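Local coordinates for protein carboxylesterase YbfK (Bacillus subtilis, PDB 4CCY) that hydrolyses carboxylic esters to an alcohol and a carboxylate, acting as a carboxylesterase of the alpha/beta-hydrolase fold, at residues F158-H162 with M246-A252; D164-Y168 with S180-W184; S56-L60 with L120-A126. One frame throughout, in Å; residues are numbered along the deposited sequence.

Interaction 1 of 3, residues F158-H162 with M246-A252; sequences FISFH and MYHQQMA. With NA (sodium ion), chain C.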
loop_
_atom_site.group_PDB
_atom_site.type_symbol
_atom_site.label_atom_id
_atom_site.label_comp_id
_atom_site.label_asym_id
_atom_site.label_seq_id
_atom_site.Cartn_x
_atom_site.Cartn_y
_atom_site.Cartn_z
ATOM N N PHE A 158 5.333 -10.766 7.394
ATOM C CA PHE A 158 6.474 -11.219 8.207
ATOM C C PHE A 158 6.109 -11.836 9.552
ATOM O O PHE A 158 6.906 -12.582 10.118
ATOM C CB PHE A 158 7.496 -10.090 8.377
ATOM C CG PHE A 158 8.062 -9.627 7.079
ATOM C CD1 PHE A 158 9.118 -10.312 6.491
ATOM C CD2 PHE A 158 7.494 -8.544 6.405
ATOM C CE1 PHE A 158 9.632 -9.904 5.267
ATOM C CE2 PHE A 158 8.000 -8.136 5.181
ATOM C CZ PHE A 158 9.063 -8.815 4.610
ATOM N N ILE A 159 4.912 -11.519 10.050
ATOM C CA ILE A 159 4.394 -12.076 11.293
ATOM C C ILE A 159 2.851 -12.019 11.278
ATOM O O ILE A 159 2.267 -11.259 10.498
ATOM C CB ILE A 159 5.010 -11.346 12.523
ATOM C CG1 ILE A 159 5.110 -12.278 13.739
ATOM C CG2 ILE A 159 4.278 -10.057 12.851
ATOM C CD1 ILE A 159 6.296 -13.222 13.679
ATOM N N SER A 160 2.208 -12.851 12.103
ATOM C CA SER A 160 0.736 -12.916 12.213
ATOM C C SER A 160 0.140 -11.681 12.879
ATOM O O SER A 160 0.770 -11.087 13.758
ATOM C CB SER A 160 0.321 -14.132 13.045
ATOM O OG SER A 160 0.743 -15.326 12.430
ATOM N N PHE A 161 -1.077 -11.313 12.477
ATOM C CA PHE A 161 -1.826 -10.215 13.113
ATOM C C PHE A 161 -2.154 -10.577 14.549
ATOM O O PHE A 161 -2.256 -11.766 14.881
ATOM C CB PHE A 161 -3.169 -9.994 12.419
ATOM C CG PHE A 161 -3.104 -9.186 11.151
ATOM C CD1 PHE A 161 -2.285 -8.065 11.048
ATOM C CD2 PHE A 161 -3.918 -9.522 10.070
ATOM C CE1 PHE A 161 -2.257 -7.314 9.874
ATOM C CE2 PHE A 161 -3.895 -8.776 8.895
ATOM C CZ PHE A 161 -3.060 -7.673 8.796
ATOM N N HIS A 162 -2.342 -9.560 15.395
ATOM C CA HIS A 162 -3.043 -9.771 16.663
ATOM C C HIS A 162 -4.432 -10.190 16.302
ATOM O O HIS A 162 -4.980 -9.670 15.336
ATOM C CB HIS A 162 -3.122 -8.484 17.498
ATOM C CG HIS A 162 -1.780 -7.976 17.977
ATOM N ND1 HIS A 162 -0.866 -8.780 18.558
ATOM C CD2 HIS A 162 -1.221 -6.694 17.947
ATOM C CE1 HIS A 162 0.225 -8.054 18.883
ATOM N NE2 HIS A 162 0.006 -6.776 18.502
ATOM N N MET A 246 -1.136 -3.459 14.930
ATOM C CA MET A 246 -1.667 -4.643 14.259
ATOM C C MET A 246 -0.934 -5.955 14.554
ATOM O O MET A 246 -1.483 -7.032 14.320
ATOM C CB MET A 246 -1.690 -4.430 12.741
ATOM C CG MET A 246 -2.476 -3.220 12.270
ATOM S SD MET A 246 -2.783 -3.350 10.488
ATOM C CE MET A 246 -4.295 -4.316 10.494
ATOM N N TYR A 247 0.304 -5.860 15.042
ATOM C CA TYR A 247 1.121 -7.032 15.359
ATOM C C TYR A 247 2.341 -6.655 16.189
ATOM O O TYR A 247 2.537 -5.471 16.522
ATOM C CB TYR A 247 1.558 -7.775 14.089
ATOM C CG TYR A 247 2.116 -6.911 12.979
ATOM C CD1 TYR A 247 3.447 -6.499 12.986
ATOM C CD2 TYR A 247 1.320 -6.528 11.912
ATOM C CE1 TYR A 247 3.970 -5.738 11.961
ATOM C CE2 TYR A 247 1.832 -5.746 10.891
ATOM C CZ TYR A 247 3.159 -5.356 10.923
ATOM O OH TYR A 247 3.681 -4.587 9.902
ATOM N N HIS A 248 3.147 -7.663 16.538
ATOM C CA HIS A 248 4.402 -7.431 17.254
ATOM C C HIS A 248 5.484 -7.138 16.267
ATOM O O HIS A 248 6.123 -8.053 15.731
ATOM C CB HIS A 248 4.784 -8.632 18.117
ATOM C CG HIS A 248 3.926 -8.796 19.349
ATOM N ND1 HIS A 248 3.711 -7.792 20.220
ATOM C CD2 HIS A 248 3.231 -9.890 19.835
ATOM C CE1 HIS A 248 2.903 -8.216 21.207
ATOM N NE2 HIS A 248 2.614 -9.501 20.977
ATOM N N GLN A 249 5.726 -5.853 16.034
ATOM C CA GLN A 249 6.702 -5.450 15.013
ATOM C C GLN A 249 8.135 -5.871 15.350
ATOM O O GLN A 249 8.950 -6.032 14.449
ATOM C CB GLN A 249 6.601 -3.951 14.684
ATOM C CG GLN A 249 7.117 -2.995 15.760
ATOM C CD GLN A 249 6.287 -3.017 17.024
ATOM O OE1 GLN A 249 5.084 -3.287 16.999
ATOM N NE2 GLN A 249 6.921 -2.737 18.135
ATOM N N GLN A 250 8.441 -6.075 16.634
ATOM C CA GLN A 250 9.766 -6.578 17.015
ATOM C C GLN A 250 10.026 -7.971 16.408
ATOM O O GLN A 250 11.046 -8.183 15.748
ATOM C CB GLN A 250 9.959 -6.587 18.543
ATOM C CG GLN A 250 11.378 -6.920 18.996
ATOM C CD GLN A 250 12.433 -5.967 18.451
ATOM O OE1 GLN A 250 12.228 -4.753 18.373
ATOM N NE2 GLN A 250 13.577 -6.517 18.084
ATOM N N MET A 251 9.093 -8.898 16.622
ATOM C CA MET A 251 9.161 -10.241 16.046
ATOM C C MET A 251 9.199 -10.238 14.509
ATOM O O MET A 251 9.912 -11.025 13.914
ATOM C CB MET A 251 7.983 -11.091 16.542
ATOM C CG MET A 251 8.010 -11.396 18.042
ATOM S SD MET A 251 6.567 -12.330 18.610
ATOM C CE MET A 251 6.706 -13.852 17.663
ATOM N N ALA A 252 8.417 -9.369 13.874
ATOM C CA ALA A 252 8.426 -9.253 12.416
ATOM C C ALA A 252 9.796 -8.766 11.941
ATOM O O ALA A 252 10.373 -9.328 11.005
ATOM C CB ALA A 252 7.334 -8.305 11.959
HETATM NA NA NA C . 3.112 -3.493 18.177
HETATM O O HOH W 1 2.065 -10.511 16.324
HETATM O O HOH W 2 0.899 -4.412 19.327
HETATM O O HOH W 3 4.225 -5.146 19.742
HETATM O O HOH W 4 3.870 -1.781 19.739
#

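Interaction 2 of 3, residues D164-Y168 with S180-W184; sequences DVYKY and SYIKW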
loop_
_atom_site.group_PDB
_atom_site.type_symbol
_atom_site.label_atom_id
_atom_site.label_comp_id
_atom_site.label_asym_id
_atom_site.label_seq_id
_atom_site.Cartn_x
_atom_site.Cartn_y
_atom_site.Cartn_z
ATOM N N ASP A 164 -7.139 -9.292 17.522
ATOM C CA ASP A 164 -7.869 -8.006 17.429
ATOM C C ASP A 164 -8.159 -7.564 16.002
ATOM O O ASP A 164 -9.259 -7.060 15.706
ATOM C CB ASP A 164 -7.044 -6.874 18.088
ATOM C CG ASP A 164 -7.274 -6.756 19.593
ATOM O OD1 ASP A 164 -8.404 -6.980 20.070
ATOM O OD2 ASP A 164 -6.310 -6.420 20.317
ATOM N N VAL A 165 -7.158 -7.721 15.127
ATOM C CA VAL A 165 -7.221 -7.164 13.774
ATOM C C VAL A 165 -8.489 -7.600 13.043
ATOM O O VAL A 165 -9.134 -6.807 12.350
ATOM C CB VAL A 165 -5.955 -7.515 12.951
ATOM C CG1 VAL A 165 -6.123 -7.118 11.492
ATOM C CG2 VAL A 165 -4.736 -6.821 13.552
ATOM N N TYR A 166 -8.859 -8.859 13.235
ATOM C CA TYR A 166 -10.044 -9.403 12.599
ATOM C C TYR A 166 -11.353 -8.811 13.141
ATOM O O TYR A 166 -12.312 -8.682 12.386
ATOM C CB TYR A 166 -10.026 -10.927 12.682
ATOM C CG TYR A 166 -8.870 -11.530 11.922
ATOM C CD1 TYR A 166 -8.970 -11.780 10.549
ATOM C CD2 TYR A 166 -7.667 -11.830 12.559
ATOM C CE1 TYR A 166 -7.908 -12.329 9.840
ATOM C CE2 TYR A 166 -6.607 -12.389 11.859
ATOM C CZ TYR A 166 -6.734 -12.634 10.501
ATOM O OH TYR A 166 -5.681 -13.178 9.799
ATOM N N LYS A 167 -11.396 -8.440 14.424
ATOM C CA LYS A 167 -12.592 -7.774 14.972
ATOM C C LYS A 167 -12.796 -6.407 14.305
ATOM O O LYS A 167 -13.912 -6.076 13.901
ATOM C CB LYS A 167 -12.537 -7.637 16.500
ATOM C CG LYS A 167 -13.781 -6.983 17.120
ATOM C CD LYS A 167 -13.575 -6.573 18.583
ATOM C CE LYS A 167 -12.369 -5.632 18.725
ATOM N NZ LYS A 167 -12.219 -4.948 20.049
ATOM N N TYR A 168 -11.717 -5.633 14.198
ATOM C CA TYR A 168 -11.741 -4.323 13.542
ATOM C C TYR A 168 -12.127 -4.445 12.072
ATOM O O TYR A 168 -12.965 -3.680 11.572
ATOM C CB TYR A 168 -10.385 -3.613 13.689
ATOM C CG TYR A 168 -10.131 -3.111 15.092
ATOM C CD1 TYR A 168 -10.730 -1.944 15.538
ATOM C CD2 TYR A 168 -9.304 -3.806 15.972
ATOM C CE1 TYR A 168 -10.523 -1.473 16.823
ATOM C CE2 TYR A 168 -9.086 -3.345 17.270
ATOM C CZ TYR A 168 -9.701 -2.175 17.686
ATOM O OH TYR A 168 -9.519 -1.682 18.955
ATOM N N SER A 180 -13.971 3.623 14.474
ATOM C CA SER A 180 -13.347 2.726 15.439
ATOM C C SER A 180 -12.014 2.194 14.887
ATOM O O SER A 180 -11.009 2.190 15.586
ATOM C CB SER A 180 -14.306 1.584 15.795
ATOM O OG SER A 180 -13.660 0.578 16.557
ATOM N N TYR A 181 -12.015 1.781 13.625
ATOM C CA TYR A 181 -10.797 1.310 12.962
ATOM C C TYR A 181 -9.729 2.391 12.932
ATOM O O TYR A 181 -8.569 2.144 13.253
ATOM C CB TYR A 181 -11.118 0.906 11.535
ATOM C CG TYR A 181 -9.957 0.337 10.747
ATOM C CD1 TYR A 181 -9.485 -0.939 11.009
ATOM C CD2 TYR A 181 -9.354 1.061 9.711
ATOM C CE1 TYR A 181 -8.435 -1.479 10.282
ATOM C CE2 TYR A 181 -8.305 0.519 8.970
ATOM C CZ TYR A 181 -7.856 -0.763 9.262
ATOM O OH TYR A 181 -6.825 -1.353 8.556
ATOM N N ILE A 182 -10.144 3.589 12.530
ATOM C CA ILE A 182 -9.237 4.724 12.359
ATOM C C ILE A 182 -8.607 5.107 13.701
ATOM O O ILE A 182 -7.396 5.306 13.781
ATOM C CB ILE A 182 -9.957 5.933 11.705
ATOM C CG1 ILE A 182 -10.189 5.669 10.209
ATOM C CG2 ILE A 182 -9.167 7.232 11.912
ATOM C CD1 ILE A 182 -11.134 6.648 9.535
ATOM N N LYS A 183 -9.434 5.180 14.741
ATOM C CA LYS A 183 -8.995 5.579 16.071
ATOM C C LYS A 183 -7.922 4.618 16.588
ATOM O O LYS A 183 -6.945 5.021 17.219
ATOM C CB LYS A 183 -10.203 5.595 17.006
ATOM C CG LYS A 183 -9.972 6.162 18.389
ATOM C CD LYS A 183 -11.199 5.914 19.265
ATOM C CE LYS A 183 -12.362 6.833 18.890
ATOM N NZ LYS A 183 -13.659 6.467 19.540
ATOM N N TRP A 184 -8.114 3.345 16.278
ATOM C CA TRP A 184 -7.244 2.278 16.714
ATOM C C TRP A 184 -5.957 2.250 15.937
ATOM O O TRP A 184 -4.887 2.144 16.519
ATOM C CB TRP A 184 -8.001 0.963 16.564
ATOM C CG TRP A 184 -7.154 -0.275 16.609
ATOM C CD1 TRP A 184 -6.500 -0.826 17.713
ATOM C CD2 TRP A 184 -6.867 -1.186 15.490
ATOM N NE1 TRP A 184 -5.828 -1.971 17.355
ATOM C CE2 TRP A 184 -6.015 -2.249 16.037
ATOM C CE3 TRP A 184 -7.219 -1.224 14.129
ATOM C CZ2 TRP A 184 -5.550 -3.295 15.246
ATOM C CZ3 TRP A 184 -6.751 -2.285 13.355
ATOM C CH2 TRP A 184 -5.927 -3.287 13.894
#

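Interaction 3 of 3, residues S56-L60 with L120-A126; sequences SLILL and LETAHLA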
loop_
_atom_site.group_PDB
_atom_site.type_symbol
_atom_site.label_atom_id
_atom_site.label_comp_id
_atom_site.label_asym_id
_atom_site.label_seq_id
_atom_site.Cartn_x
_atom_site.Cartn_y
_atom_site.Cartn_z
ATOM N N SER A 56 11.179 4.515 -13.113
ATOM C CA SER A 56 9.813 4.268 -12.656
ATOM C C SER A 56 9.693 3.884 -11.168
ATOM O O SER A 56 10.510 3.131 -10.646
ATOM C CB SER A 56 9.137 3.223 -13.551
ATOM O OG SER A 56 9.165 3.648 -14.908
ATOM N N LEU A 57 8.671 4.414 -10.497
ATOM C CA LEU A 57 8.370 4.019 -9.110
ATOM C C LEU A 57 6.876 3.808 -8.922
ATOM O O LEU A 57 6.094 4.755 -9.015
ATOM C CB LEU A 57 8.925 5.039 -8.095
ATOM C CG LEU A 57 8.522 4.910 -6.609
ATOM C CD1 LEU A 57 8.949 3.589 -5.966
ATOM C CD2 LEU A 57 9.022 6.094 -5.794
ATOM N N ILE A 58 6.493 2.558 -8.668
ATOM C CA ILE A 58 5.104 2.170 -8.433
ATOM C C ILE A 58 4.797 2.353 -6.957
ATOM O O ILE A 58 5.569 1.887 -6.106
ATOM C CB ILE A 58 4.865 0.667 -8.775
ATOM C CG1 ILE A 58 5.262 0.334 -10.227
ATOM C CG2 ILE A 58 3.428 0.240 -8.456
ATOM C CD1 ILE A 58 4.428 0.994 -11.304
ATOM N N LEU A 59 3.680 3.015 -6.651
ATOM C CA LEU A 59 3.268 3.202 -5.256
ATOM C C LEU A 59 2.002 2.429 -4.937
ATOM O O LEU A 59 1.009 2.544 -5.663
ATOM C CB LEU A 59 3.070 4.693 -4.927
ATOM C CG LEU A 59 4.322 5.583 -5.069
ATOM C CD1 LEU A 59 4.023 7.048 -4.763
ATOM C CD2 LEU A 59 5.463 5.071 -4.191
ATOM N N LEU A 60 2.024 1.658 -3.846
ATOM C CA LEU A 60 0.845 0.887 -3.440
ATOM C C LEU A 60 0.381 1.254 -2.023
ATOM O O LEU A 60 1.110 1.053 -1.042
ATOM C CB LEU A 60 1.084 -0.621 -3.610
ATOM C CG LEU A 60 1.282 -1.075 -5.058
ATOM C CD1 LEU A 60 1.958 -2.443 -5.130
ATOM C CD2 LEU A 60 -0.028 -1.063 -5.856
ATOM N N LEU A 120 6.197 -0.707 -18.905
ATOM C CA LEU A 120 7.357 -0.820 -18.038
ATOM C C LEU A 120 7.915 -2.225 -18.028
ATOM O O LEU A 120 7.177 -3.198 -17.818
ATOM C CB LEU A 120 7.023 -0.406 -16.604
ATOM C CG LEU A 120 6.343 0.946 -16.360
ATOM C CD1 LEU A 120 6.184 1.166 -14.871
ATOM C CD2 LEU A 120 7.094 2.107 -17.009
ATOM N N GLU A 121 9.222 -2.325 -18.249
ATOM C CA GLU A 121 9.917 -3.588 -18.103
ATOM C C GLU A 121 10.213 -3.834 -16.615
ATOM O O GLU A 121 9.892 -4.901 -16.079
ATOM C CB GLU A 121 11.183 -3.609 -18.974
ATOM C CG GLU A 121 11.985 -4.912 -18.951
ATOM C CD GLU A 121 11.129 -6.174 -19.057
ATOM O OE1 GLU A 121 10.335 -6.302 -20.021
ATOM O OE2 GLU A 121 11.260 -7.052 -18.165
ATOM N N THR A 122 10.811 -2.845 -15.949
ATOM C CA THR A 122 11.055 -2.929 -14.499
ATOM C C THR A 122 10.667 -1.632 -13.783
ATOM O O THR A 122 10.403 -0.604 -14.430
ATOM C CB THR A 122 12.536 -3.242 -14.164
ATOM O OG1 THR A 122 13.341 -2.095 -14.479
ATOM C CG2 THR A 122 13.056 -4.471 -14.921
ATOM N N ALA A 123 10.629 -1.686 -12.450
ATOM C CA ALA A 123 10.341 -0.510 -11.637
ATOM C C ALA A 123 10.771 -0.705 -10.192
ATOM O O ALA A 123 10.870 -1.834 -9.696
ATOM C CB ALA A 123 8.847 -0.182 -11.668
ATOM N N HIS A 124 10.990 0.415 -9.518
ATOM C CA HIS A 124 11.005 0.432 -8.060
ATOM C C HIS A 124 9.578 0.335 -7.579
ATOM O O HIS A 124 8.645 0.776 -8.268
ATOM C CB HIS A 124 11.637 1.730 -7.563
ATOM C CG HIS A 124 13.097 1.898 -7.944
ATOM N ND1 HIS A 124 14.037 0.963 -7.665
ATOM C CD2 HIS A 124 13.762 2.946 -8.577
ATOM C CE1 HIS A 124 15.235 1.388 -8.100
ATOM N NE2 HIS A 124 15.068 2.608 -8.655
ATOM N N LEU A 125 9.378 -0.249 -6.404
ATOM C CA LEU A 125 8.060 -0.252 -5.786
ATOM C C LEU A 125 8.138 0.214 -4.328
ATOM O O LEU A 125 9.107 -0.095 -3.620
ATOM C CB LEU A 125 7.417 -1.648 -5.878
ATOM C CG LEU A 125 7.089 -2.169 -7.293
ATOM C CD1 LEU A 125 8.219 -3.022 -7.833
ATOM C CD2 LEU A 125 5.790 -2.956 -7.349
ATOM N N ALA A 126 7.139 0.981 -3.888
ATOM C CA ALA A 126 7.044 1.351 -2.468
ATOM C C ALA A 126 5.610 1.210 -2.045
ATOM O O ALA A 126 4.710 1.616 -2.778
ATOM C CB ALA A 126 7.544 2.775 -2.218
#

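Interaction 1 of 3, residues F158-H162 with M246-A252
At a sodium site of the alpha/beta-hydrolase fold, His162 packs against Tyr247 and His248. The ion is bound by Tyr247 O at 2.6 Å and by Gln249 OE1 at 2.3 Å, with three waters and Glu244 O completing its shell. Two of those waters carry the site on to the histidines: one is hydrogen-bonded to His162 NE2, the other to His248 ND1. One face of the His162 imidazole lies on Tyr247 CA, a CH-pi contact, and its CE1 edge is directed at the centre of the His248 ring, a T-shaped pair with planes at 84°. On the backbone, His162 N donates to Met246 O over 2.9 Å in a nearly straight bond (167°), while a water bridges Ser160 O to the N of the N-cap residue His248. Further along, Phe161 lies beside Met246, and Met246 CE sits 3.7 Å from Phe161 CE1. Met246 also touches His273, which by similarity belongs to the charge relay system. Ile159 closes the far end: with CG1 swung opposite its backbone N (chi1 -150°), CD1 reaches Met251 CB and CG2 settles 3.6 Å from Ala252 CB.

Interaction 2 of 3, residues D164-Y168 with S180-W184
The backbone bond from Trp184 N to Ser180 O, 3.2 Å, and its counterpart from Tyr168 N to Asp164 O belong to the two helices whose aromatic residues, Trp184 and Tyr168, meet here; no hydrogen bond crosses between the segments. The segment axes run at 143° to one another, so roughly antiparallel, and come no closer than 10.9 Å. That spacing is filled by rings, chiefly by an offset stack of Tyr168 on the Trp184 indole. The planes differ by 6°, and the Tyr168 ring and the five-membered ring have centroids 3.7 Å apart, evidence of true face-to-face overlap. Tyr168 CZ lies 3.4 Å from Trp184 CG, and its CB end extends toward the six-membered part of the indole. Trp184 gets there because CG stands trans to its own backbone N (chi1 164°), which swings the indole out across the helix gap. Smaller contacts frame the stack. Val165 CG2 meets the indole at its edge, 3.7 Å from Trp184 CH2, and Tyr168 CB abuts the Tyr181 ring in its plane at CD1. Ser180 OG lies beside the Tyr168 ring at its edge, 3.8 Å from CE1. Elsewhere, Trp184 touches Ala245, which ties its helix to the loop after Glu244. The Tyr181 side chain comes within about 6 Å of those of Ser129 and His273, charge-relay residues by similarity. Helix-on-helix packing of this kind, in the part of the chain running from strand 146-152 to strand 236-241, fits the cap region that many alpha/beta hydrolases insert above the active site.

Interaction 3 of 3, residues S56-L60 with L120-A126
Ile58 and His124 belong to the tightly zipped part of this parallel strand pair, whereas Ser56 and Leu120 meet at its partly exposed end. In the zipped part, Ile58 N donates to His124 O over 2.8 Å, and Ile58 O receives Ala126 N at 2.9 Å. His124 N to Ser56 O and Leu60 N to Ala126 O extend the pattern on both sides. Ile58 thus bonds with both its N and its O to this neighbour, while Leu57 and Leu59 bond to strand 82-86, as expected of an interior strand. CA-H...O contacts fill in between the bonds, for example Leu125 CA to Ile58 O at 3.3 Å. The segment axes approach to 4.4 Å at a crossing angle of -27°, the modest twist of such a sheet.

The two faces differ in their neighbours. On one, Ile58 CB and Leu125 CG lie side by side, 3.9 Å apart, under helices 104-118 and 130-141. On the other, Leu57 turns CG away from its backbone N (chi1 171°), which carries Leu57 CD1 to 3.6 Å from His124 CB, and Leu59 CD2 lies against Ala126 CB. The buried imidazole of His124 has a polar partner outside, its ND1 bonding to Arg148 N, and meets Phe81 with the ring planes about perpendicular.

The solvent side is the end where Ser56 and Leu120 are partly exposed. Past the bond between Ser56 O and His124 N, the contact is made by side chains: Leu120 comes in from a loop, and its CD2 lies 3.3 Å from Ser56 OG. Past Ala126 the second strand leads on to Ser129, the nucleophile by similarity, so this is the parallel core of the alpha/beta-hydrolase sheet just ahead of the nucleophile elbow.

In the fold
Interaction 3 comes first along the chain and is complete before interaction 1 opens; the helices of interaction 2 then lie between the two segments of interaction 1. Interactions 1 and 2 are neighbours, their centres 15 Å apart, and they touch: Met246 packs against both Val165 and Trp184. Interaction 3 is separate, its centre 26 Å from that of interaction 1 and 30 Å from that of interaction 2, within the main sheet. The strand in 120-126 leads to Ser129, and 246-252 follows Glu244, so interactions 3 and 1 flank two members of the probable charge relay system, while 164-168 and 180-184 lie, in sequence, in the helical region between Ser129 and Glu244.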